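Local coordinates for FBP protein (PDB 5OEZ), which probably hydrolyses fructose 1,6-bisphosphate to fructose 6-phosphate and phosphate with the help of magnesium, as a tetramer subject to allosteric inhibition, at residues T8-I16 against F190-L201; T163-A171 against A285-E293. One frame throughout, in Å; residues are numbered along the deposited sequence.

Contact 1 (T8-I16 against F190-L201); sequences TPTTLTQYI and FTLDPNIGEFIL
Leu12 and Tyr15, one turn apart on helix 12-18, meet the Phe190 ring at a face and at an edge. Leu12 lays its CD1 methyl over one face, 3.7 Å from the Phe190 ring centroid and only 18° off the normal, a CH-pi contact; Leu201 CD1 lies over the rim of the opposite face. Tyr15 makes a T-shaped pair in which the rim of Phe190 points at the face of Tyr15, with Phe190 CZ 3.7 Å from Tyr15 CD1 and the planes at 72°. Both helix side chains have CG trans to the backbone N (chi1 177° for Leu12), which carries them off the helix toward the strands. Leu12 also sets its CB beside Phe199 CB, 3.9 Å away, the two side chains running the same way.

Next to this apolar cluster the backbones meet in a single beta bridge between Thr11 and Ile200. Leu201 N donates to Thr10 O at 3.1 Å, and Leu12 N donates to Phe199 O at 2.9 Å, the latter tilted from the carbonyl plane. Farther along, Pro9 CG packs on Ile200 CD1 at 3.8 Å.

Behind the bridge, Thr11 and Gln14 form a capping box: Thr11 OG1 accepts from Gln14 N at 3.1 Å, while Thr11 N donates to Gln14 OE1 at 3.0 Å in its carbonyl plane. Thr11 CG2 rests against Glu198 CB, and the carboxylate of Glu198 forms a salt bridge with Lys40 of the second subunit. Pro9 O accepts a bond from Tyr84 of that subunit.

Bridge and capping box thus satisfy the N-H groups of Leu12, Leu201, Thr11 and Gln14, and with the aromatic cluster they join the helix start to the edge strand of this chain's sheet. Ile16, an AMP-binding residue, follows on that helix; no AMP is bound here.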
loop_
_atom_site.group_PDB
_atom_site.type_symbol
_atom_site.label_atom_id
_atom_site.label_comp_id
_atom_site.label_asym_id
_atom_site.label_seq_id
_atom_site.Cartn_x
_atom_site.Cartn_y
_atom_site.Cartn_z
ATOM N N THR C 8 -12.217 -14.970 2.970
ATOM C CA THR C 8 -13.379 -14.015 2.941
ATOM C C THR C 8 -13.634 -13.384 4.323
ATOM O O THR C 8 -14.337 -13.972 5.150
ATOM C CB THR C 8 -14.688 -14.695 2.455
ATOM O OG1 THR C 8 -14.521 -15.194 1.121
ATOM C CG2 THR C 8 -15.873 -13.706 2.480
ATOM N N PRO C 9 -13.063 -12.191 4.579
ATOM C CA PRO C 9 -13.378 -11.478 5.832
ATOM C C PRO C 9 -14.699 -10.681 5.760
ATOM O O PRO C 9 -15.179 -10.360 4.657
ATOM C CB PRO C 9 -12.175 -10.552 6.007
ATOM C CG PRO C 9 -11.736 -10.259 4.605
ATOM C CD PRO C 9 -11.981 -11.522 3.824
ATOM N N THR C 10 -15.271 -10.394 6.931
ATOM C CA THR C 10 -16.534 -9.648 7.050
ATOM C C THR C 10 -16.289 -8.145 6.912
ATOM O O THR C 10 -15.723 -7.529 7.816
ATOM C CB THR C 10 -17.220 -9.931 8.403
ATOM O OG1 THR C 10 -17.453 -11.339 8.531
ATOM C CG2 THR C 10 -18.569 -9.186 8.532
ATOM N N THR C 11 -16.731 -7.557 5.801
ATOM C CA THR C 11 -16.588 -6.120 5.600
ATOM C C THR C 11 -17.702 -5.319 6.300
ATOM O O THR C 11 -18.764 -5.847 6.654
ATOM C CB THR C 11 -16.566 -5.714 4.120
ATOM O OG1 THR C 11 -17.866 -5.900 3.537
ATOM C CG2 THR C 11 -15.502 -6.512 3.354
ATOM N N LEU C 12 -17.428 -4.035 6.502
ATOM C CA LEU C 12 -18.390 -3.096 7.090
ATOM C C LEU C 12 -19.679 -3.034 6.277
ATOM O O LEU C 12 -20.770 -3.154 6.817
ATOM C CB LEU C 12 -17.772 -1.709 7.211
ATOM C CG LEU C 12 -18.666 -0.576 7.740
ATOM C CD1 LEU C 12 -19.471 -0.980 8.967
ATOM C CD2 LEU C 12 -17.816 0.648 8.067
ATOM N N THR C 13 -19.532 -2.927 4.965
ATOM C CA THR C 13 -20.659 -2.969 4.043
ATOM C C THR C 13 -21.511 -4.231 4.220
ATOM O O THR C 13 -22.741 -4.147 4.201
ATOM C CB THR C 13 -20.152 -2.829 2.592
ATOM O OG1 THR C 13 -19.622 -1.517 2.420
ATOM C CG2 THR C 13 -21.251 -3.053 1.579
ATOM N N GLN C 14 -20.868 -5.393 4.319
ATOM C CA GLN C 14 -21.591 -6.654 4.526
ATOM C C GLN C 14 -22.341 -6.626 5.851
ATOM O O GLN C 14 -23.480 -7.037 5.919
ATOM C CB GLN C 14 -20.637 -7.848 4.557
ATOM C CG GLN C 14 -20.287 -8.457 3.220
ATOM C CD GLN C 14 -19.263 -9.577 3.381
ATOM O OE1 GLN C 14 -18.282 -9.446 4.123
ATOM N NE2 GLN C 14 -19.481 -10.675 2.687
ATOM N N TYR C 15 -21.659 -6.183 6.897
ATOM C CA TYR C 15 -22.243 -6.090 8.233
ATOM C C TYR C 15 -23.515 -5.209 8.233
ATOM O O TYR C 15 -24.530 -5.596 8.782
ATOM C CB TYR C 15 -21.184 -5.560 9.224
ATOM C CG TYR C 15 -21.676 -5.295 10.636
ATOM C CD1 TYR C 15 -22.188 -4.041 11.005
ATOM C CD2 TYR C 15 -21.634 -6.295 11.598
ATOM C CE1 TYR C 15 -22.646 -3.803 12.295
ATOM C CE2 TYR C 15 -22.094 -6.070 12.888
ATOM C CZ TYR C 15 -22.597 -4.830 13.228
ATOM O OH TYR C 15 -23.052 -4.629 14.502
ATOM N N ILE C 16 -23.443 -4.054 7.579
ATOM C CA ILE C 16 -24.573 -3.121 7.476
ATOM C C ILE C 16 -25.751 -3.751 6.731
ATOM O O ILE C 16 -26.896 -3.640 7.180
ATOM C CB ILE C 16 -24.170 -1.813 6.753
ATOM C CG1 ILE C 16 -23.110 -1.032 7.543
ATOM C CG2 ILE C 16 -25.369 -0.918 6.489
ATOM C CD1 ILE C 16 -23.581 -0.420 8.829
ATOM N N PHE C 190 -14.252 -1.553 13.517
ATOM C CA PHE C 190 -13.704 -2.058 12.285
ATOM C C PHE C 190 -12.320 -1.476 12.080
ATOM O O PHE C 190 -12.027 -0.384 12.552
ATOM C CB PHE C 190 -14.613 -1.690 11.106
ATOM C CG PHE C 190 -16.006 -2.235 11.233
ATOM C CD1 PHE C 190 -16.928 -1.624 12.076
ATOM C CD2 PHE C 190 -16.400 -3.347 10.520
ATOM C CE1 PHE C 190 -18.210 -2.127 12.216
ATOM C CE2 PHE C 190 -17.683 -3.856 10.648
ATOM C CZ PHE C 190 -18.594 -3.235 11.499
ATOM N N THR C 191 -11.486 -2.205 11.342
ATOM C CA THR C 191 -10.149 -1.772 11.011
ATOM C C THR C 191 -9.961 -1.831 9.509
ATOM O O THR C 191 -10.350 -2.799 8.856
ATOM C CB THR C 191 -9.113 -2.635 11.754
ATOM O OG1 THR C 191 -9.362 -2.531 13.161
ATOM C CG2 THR C 191 -7.685 -2.175 11.474
ATOM N N LEU C 192 -9.325 -0.802 8.967
ATOM C CA LEU C 192 -9.074 -0.711 7.539
ATOM C C LEU C 192 -7.969 -1.690 7.151
ATOM O O LEU C 192 -6.879 -1.638 7.701
ATOM C CB LEU C 192 -8.661 0.710 7.147
ATOM C CG LEU C 192 -8.300 0.998 5.683
ATOM C CD1 LEU C 192 -9.454 0.664 4.756
ATOM C CD2 LEU C 192 -7.907 2.459 5.521
ATOM N N ASP C 193 -8.274 -2.589 6.221
ATOM C CA ASP C 193 -7.271 -3.462 5.615
ATOM C C ASP C 193 -6.735 -2.716 4.391
ATOM O O ASP C 193 -7.422 -2.630 3.373
ATOM C CB ASP C 193 -7.876 -4.799 5.211
ATOM C CG ASP C 193 -6.832 -5.775 4.642
ATOM O OD1 ASP C 193 -5.816 -5.324 4.060
ATOM O OD2 ASP C 193 -7.045 -7.000 4.757
ATOM N N PRO C 194 -5.512 -2.163 4.482
ATOM C CA PRO C 194 -5.010 -1.347 3.370
ATOM C C PRO C 194 -4.767 -2.146 2.071
ATOM O O PRO C 194 -4.796 -1.565 0.991
ATOM C CB PRO C 194 -3.697 -0.779 3.921
ATOM C CG PRO C 194 -3.245 -1.774 4.936
ATOM C CD PRO C 194 -4.494 -2.353 5.535
ATOM N N ASN C 195 -4.572 -3.455 2.182
ATOM C CA ASN C 195 -4.425 -4.321 1.012
ATOM C C ASN C 195 -5.671 -4.507 0.151
ATOM O O ASN C 195 -5.535 -4.797 -1.027
ATOM C CB ASN C 195 -3.883 -5.680 1.445
ATOM C CG ASN C 195 -2.504 -5.563 2.056
ATOM O OD1 ASN C 195 -1.701 -4.717 1.645
ATOM N ND2 ASN C 195 -2.215 -6.401 3.031
ATOM N N ILE C 196 -6.866 -4.350 0.718
ATOM C CA ILE C 196 -8.109 -4.444 -0.064
ATOM C C ILE C 196 -8.999 -3.205 -0.001
ATOM O O ILE C 196 -10.054 -3.183 -0.619
ATOM C CB ILE C 196 -8.920 -5.716 0.307
ATOM C CG1 ILE C 196 -9.315 -5.739 1.791
ATOM C CG2 ILE C 196 -8.109 -6.956 -0.050
ATOM C CD1 ILE C 196 -10.082 -6.970 2.231
ATOM N N GLY C 197 -8.572 -2.170 0.720
ATOM C CA GLY C 197 -9.362 -0.961 0.904
ATOM C C GLY C 197 -10.768 -1.197 1.416
ATOM O O GLY C 197 -11.730 -0.669 0.869
ATOM N N GLU C 198 -10.887 -2.024 2.443
ATOM C CA GLU C 198 -12.177 -2.305 3.067
ATOM C C GLU C 198 -11.969 -2.271 4.572
ATOM O O GLU C 198 -10.917 -2.651 5.078
ATOM C CB GLU C 198 -12.712 -3.680 2.659
ATOM C CG GLU C 198 -13.021 -3.857 1.170
ATOM C CD GLU C 198 -14.341 -3.242 0.709
ATOM O OE1 GLU C 198 -15.187 -2.887 1.557
ATOM O OE2 GLU C 198 -14.536 -3.137 -0.528
ATOM N N PHE C 199 -13.007 -1.845 5.272
ATOM C CA PHE C 199 -13.075 -1.943 6.710
ATOM C C PHE C 199 -13.551 -3.336 7.082
ATOM O O PHE C 199 -14.552 -3.800 6.559
ATOM C CB PHE C 199 -14.007 -0.857 7.251
ATOM C CG PHE C 199 -13.382 0.498 7.224
ATOM C CD1 PHE C 199 -12.527 0.887 8.250
ATOM C CD2 PHE C 199 -13.587 1.350 6.162
ATOM C CE1 PHE C 199 -11.911 2.120 8.234
ATOM C CE2 PHE C 199 -12.958 2.578 6.124
ATOM C CZ PHE C 199 -12.123 2.963 7.158
ATOM N N ILE C 200 -12.804 -3.983 7.970
ATOM C CA ILE C 200 -12.999 -5.363 8.372
ATOM C C ILE C 200 -13.413 -5.318 9.831
ATOM O O ILE C 200 -12.909 -4.494 10.589
ATOM C CB ILE C 200 -11.663 -6.147 8.233
ATOM C CG1 ILE C 200 -11.187 -6.162 6.774
ATOM C CG2 ILE C 200 -11.772 -7.570 8.760
ATOM C CD1 ILE C 200 -12.208 -6.665 5.760
ATOM N N LEU C 201 -14.314 -6.214 10.225
ATOM C CA LEU C 201 -14.766 -6.287 11.602
ATOM C C LEU C 201 -13.666 -6.878 12.481
ATOM O O LEU C 201 -13.172 -7.973 12.204
ATOM C CB LEU C 201 -16.037 -7.143 11.695
ATOM C CG LEU C 201 -16.632 -7.397 13.081
ATOM C CD1 LEU C 201 -17.067 -6.107 13.744
ATOM C CD2 LEU C 201 -17.804 -8.348 12.971
#

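Contact 2 (T163-A171 against A285-E293)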
loop_
_atom_site.group_PDB
_atom_site.type_symbol
_atom_site.label_atom_id
_atom_site.label_comp_id
_atom_site.label_asym_id
_atom_site.label_seq_id
_atom_site.Cartn_x
_atom_site.Cartn_y
_atom_site.Cartn_z
ATOM N N THR C 163 -31.434 11.665 21.786
ATOM C CA THR C 163 -32.177 10.417 21.958
ATOM C C THR C 163 -32.909 9.958 20.690
ATOM O O THR C 163 -33.284 8.795 20.611
ATOM C CB THR C 163 -33.189 10.509 23.135
ATOM O OG1 THR C 163 -33.975 11.695 22.999
ATOM C CG2 THR C 163 -32.457 10.554 24.475
ATOM N N ASP C 164 -33.107 10.862 19.722
ATOM C CA ASP C 164 -33.694 10.556 18.394
ATOM C C ASP C 164 -32.655 10.145 17.330
ATOM O O ASP C 164 -33.012 9.833 16.191
ATOM C CB ASP C 164 -34.426 11.796 17.859
ATOM C CG ASP C 164 -35.544 12.266 18.778
ATOM O OD1 ASP C 164 -36.446 11.446 19.047
ATOM O OD2 ASP C 164 -35.525 13.450 19.210
ATOM N N MET C 165 -31.376 10.192 17.690
ATOM C CA MET C 165 -30.286 9.917 16.766
ATOM C C MET C 165 -30.338 8.435 16.369
ATOM O O MET C 165 -30.370 7.566 17.226
ATOM C CB MET C 165 -28.942 10.281 17.432
ATOM C CG MET C 165 -27.772 10.565 16.502
ATOM S SD MET C 165 -26.173 10.800 17.345
ATOM C CE MET C 165 -26.678 11.655 18.830
ATOM N N VAL C 166 -30.354 8.159 15.071
ATOM C CA VAL C 166 -30.403 6.767 14.592
ATOM C C VAL C 166 -29.026 6.102 14.426
ATOM O O VAL C 166 -28.940 4.886 14.493
ATOM C CB VAL C 166 -31.196 6.587 13.294
ATOM C CG1 VAL C 166 -32.583 7.189 13.436
ATOM C CG2 VAL C 166 -30.443 7.180 12.126
ATOM N N SER C 167 -27.959 6.887 14.246
ATOM C CA SER C 167 -26.622 6.307 14.129
ATOM C C SER C 167 -25.527 7.301 14.450
ATOM O O SER C 167 -25.718 8.508 14.380
ATOM C CB SER C 167 -26.424 5.749 12.715
ATOM O OG SER C 167 -25.148 5.170 12.573
ATOM N N ALA C 168 -24.393 6.777 14.873
ATOM C CA ALA C 168 -23.224 7.587 15.166
ATOM C C ALA C 168 -21.959 6.775 14.960
ATOM O O ALA C 168 -21.970 5.568 15.123
ATOM C CB ALA C 168 -23.277 8.094 16.606
ATOM N N GLY C 169 -20.856 7.447 14.673
ATOM C CA GLY C 169 -19.581 6.766 14.614
ATOM C C GLY C 169 -18.404 7.707 14.631
ATOM O O GLY C 169 -18.575 8.925 14.535
ATOM N N TYR C 170 -17.202 7.137 14.708
ATOM C CA TYR C 170 -15.985 7.900 14.492
ATOM C C TYR C 170 -14.921 7.073 13.775
ATOM O O TYR C 170 -15.018 5.862 13.692
ATOM C CB TYR C 170 -15.451 8.464 15.804
ATOM C CG TYR C 170 -14.991 7.435 16.798
ATOM C CD1 TYR C 170 -13.745 6.805 16.673
ATOM C CD2 TYR C 170 -15.789 7.089 17.867
ATOM C CE1 TYR C 170 -13.335 5.852 17.597
ATOM C CE2 TYR C 170 -15.396 6.131 18.783
ATOM C CZ TYR C 170 -14.170 5.516 18.642
ATOM O OH TYR C 170 -13.766 4.565 19.541
ATOM N N ALA C 171 -13.939 7.773 13.220
ATOM C CA ALA C 171 -12.739 7.169 12.682
ATOM C C ALA C 171 -11.515 7.697 13.449
ATOM O O ALA C 171 -11.449 8.878 13.766
ATOM C CB ALA C 171 -12.617 7.475 11.200
ATOM N N ALA C 285 -20.145 16.055 20.796
ATOM C CA ALA C 285 -20.558 15.495 22.088
ATOM C C ALA C 285 -21.719 14.480 21.996
ATOM O O ALA C 285 -21.641 13.409 22.581
ATOM C CB ALA C 285 -20.892 16.611 23.069
ATOM N N ALA C 286 -22.781 14.809 21.274
ATOM C CA ALA C 286 -23.932 13.878 21.143
ATOM C C ALA C 286 -23.604 12.567 20.390
ATOM O O ALA C 286 -23.938 11.494 20.872
ATOM C CB ALA C 286 -25.137 14.579 20.517
ATOM N N PRO C 287 -22.931 12.639 19.234
ATOM C CA PRO C 287 -22.448 11.372 18.620
ATOM C C PRO C 287 -21.562 10.493 19.533
ATOM O O PRO C 287 -21.820 9.305 19.671
ATOM C CB PRO C 287 -21.635 11.855 17.426
ATOM C CG PRO C 287 -22.228 13.181 17.084
ATOM C CD PRO C 287 -22.596 13.798 18.389
ATOM N N MET C 288 -20.558 11.086 20.168
ATOM C CA MET C 288 -19.743 10.361 21.136
ATOM C C MET C 288 -20.548 9.830 22.316
ATOM O O MET C 288 -20.285 8.731 22.803
ATOM C CB MET C 288 -18.582 11.226 21.643
ATOM C CG MET C 288 -17.444 11.488 20.653
ATOM S SD MET C 288 -16.695 10.079 19.761
ATOM C CE MET C 288 -17.044 8.620 20.740
ATOM N N ALA C 289 -21.507 10.617 22.804
ATOM C CA ALA C 289 -22.361 10.155 23.894
ATOM C C ALA C 289 -23.139 8.886 23.510
ATOM O O ALA C 289 -23.282 7.983 24.329
ATOM C CB ALA C 289 -23.313 11.262 24.324
ATOM N N MET C 290 -23.674 8.842 22.289
ATOM C CA MET C 290 -24.437 7.666 21.825
ATOM C C MET C 290 -23.545 6.436 21.766
ATOM O O MET C 290 -23.948 5.360 22.162
ATOM C CB MET C 290 -25.073 7.899 20.448
ATOM C CG MET C 290 -26.127 6.854 20.092
ATOM S SD MET C 290 -26.750 7.025 18.407
ATOM C CE MET C 290 -27.735 5.531 18.254
ATOM N N ILE C 291 -22.319 6.603 21.297
ATOM C CA ILE C 291 -21.376 5.489 21.252
ATOM C C ILE C 291 -21.037 4.976 22.651
ATOM O O ILE C 291 -21.132 3.782 22.904
ATOM C CB ILE C 291 -20.103 5.886 20.496
ATOM C CG1 ILE C 291 -20.435 6.075 19.007
ATOM C CG2 ILE C 291 -19.033 4.818 20.641
ATOM C CD1 ILE C 291 -19.509 7.049 18.314
ATOM N N VAL C 292 -20.690 5.890 23.554
ATOM C CA VAL C 292 -20.342 5.541 24.939
ATOM C C VAL C 292 -21.508 4.857 25.652
ATOM O O VAL C 292 -21.307 3.864 26.346
ATOM C CB VAL C 292 -19.853 6.790 25.736
ATOM C CG1 VAL C 292 -19.786 6.548 27.238
ATOM C CG2 VAL C 292 -18.493 7.233 25.219
ATOM N N GLU C 293 -22.724 5.375 25.504
ATOM C CA GLU C 293 -23.893 4.717 26.148
ATOM C C GLU C 293 -24.144 3.323 25.588
ATOM O O GLU C 293 -24.390 2.392 26.338
ATOM C CB GLU C 293 -25.176 5.554 26.025
ATOM C CG GLU C 293 -25.240 6.778 26.936
ATOM C CD GLU C 293 -26.651 7.371 27.069
ATOM O OE1 GLU C 293 -27.627 6.744 26.589
ATOM O OE2 GLU C 293 -26.790 8.471 27.672
#
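Met165 reaches the helix first. Its chain runs out with CG trans to the backbone N (chi1 -158°) and bends at its last torsion, so that the CE methyl lies 3.4 Å from Ala286 O and also touches the Ala286 methyl. Its sulfur sits 4.0 Å from Met290 SD, where the two methionines pass at a slant. Met290, extended beyond CG, brings its own CE to 3.5 Å from Met165 O.

Val166 and Ser167 form a classic beta bulge, both bonded through the backbone to Val138. The hydroxyl of Ser167 is bonded to Thr182 O of the neighbouring strand. Ala168 then points its methyl at the helix, where Ala168 CB comes within 3.6 Å of Pro287 O and is flanked by Met290 SD and Ile291 CG1. Gly169 brings the main chain itself into contact, its CA lying 3.7 Å from Ile291 CD1.

Tyr170 ends the series. Ile291 CD1 meets its ring at the edge, near the plane, 3.7 Å from Tyr170 CD2. Met288 bends at chi2 and chi3 to bring its CE methyl 3.5 Å from Tyr170 CD2, and Met288 SD makes an oblique Met-aromatic contact. The phenol hydroxyl is hydrogen-bonded to His257 ND1 of helix 252-262, whose Val253 and Leu260 touch the Tyr170 side chain.

No hydrogen bond links the segments. Strand 167-171 and helix 285-293 cross at -98°, their axes 7.2 Å apart, a nearly perpendicular helix-on-sheet packing that joins the N-terminal and C-terminal family regions of fructose-1,6-bisphosphatase.

Both contacts reach the same eight-stranded mixed sheet, contact 1 at strands 187-193 and 198-203, the latter outermost within this chain, and contact 2 at the inner strand 167-173. Their centres are about 21 Å apart and their nearest atoms about 6 Å. Strand 177-182 lies between them: Leu181 meets Leu12 and Ile16 of contact 1 and also Ser167 of contact 2. The AMP site, empty here, is a second link. Contact 1 contains Ile16; Ser167 lies about 4 Å from Phe28 and Val166 about 4 Å from Tyr113, side chain to side chain. Contact 1 borders the other three subunits, whereas no other chain touches contact 2, whose helix 281-294 carries Glu284, a manganese ligand in another structure of this protein.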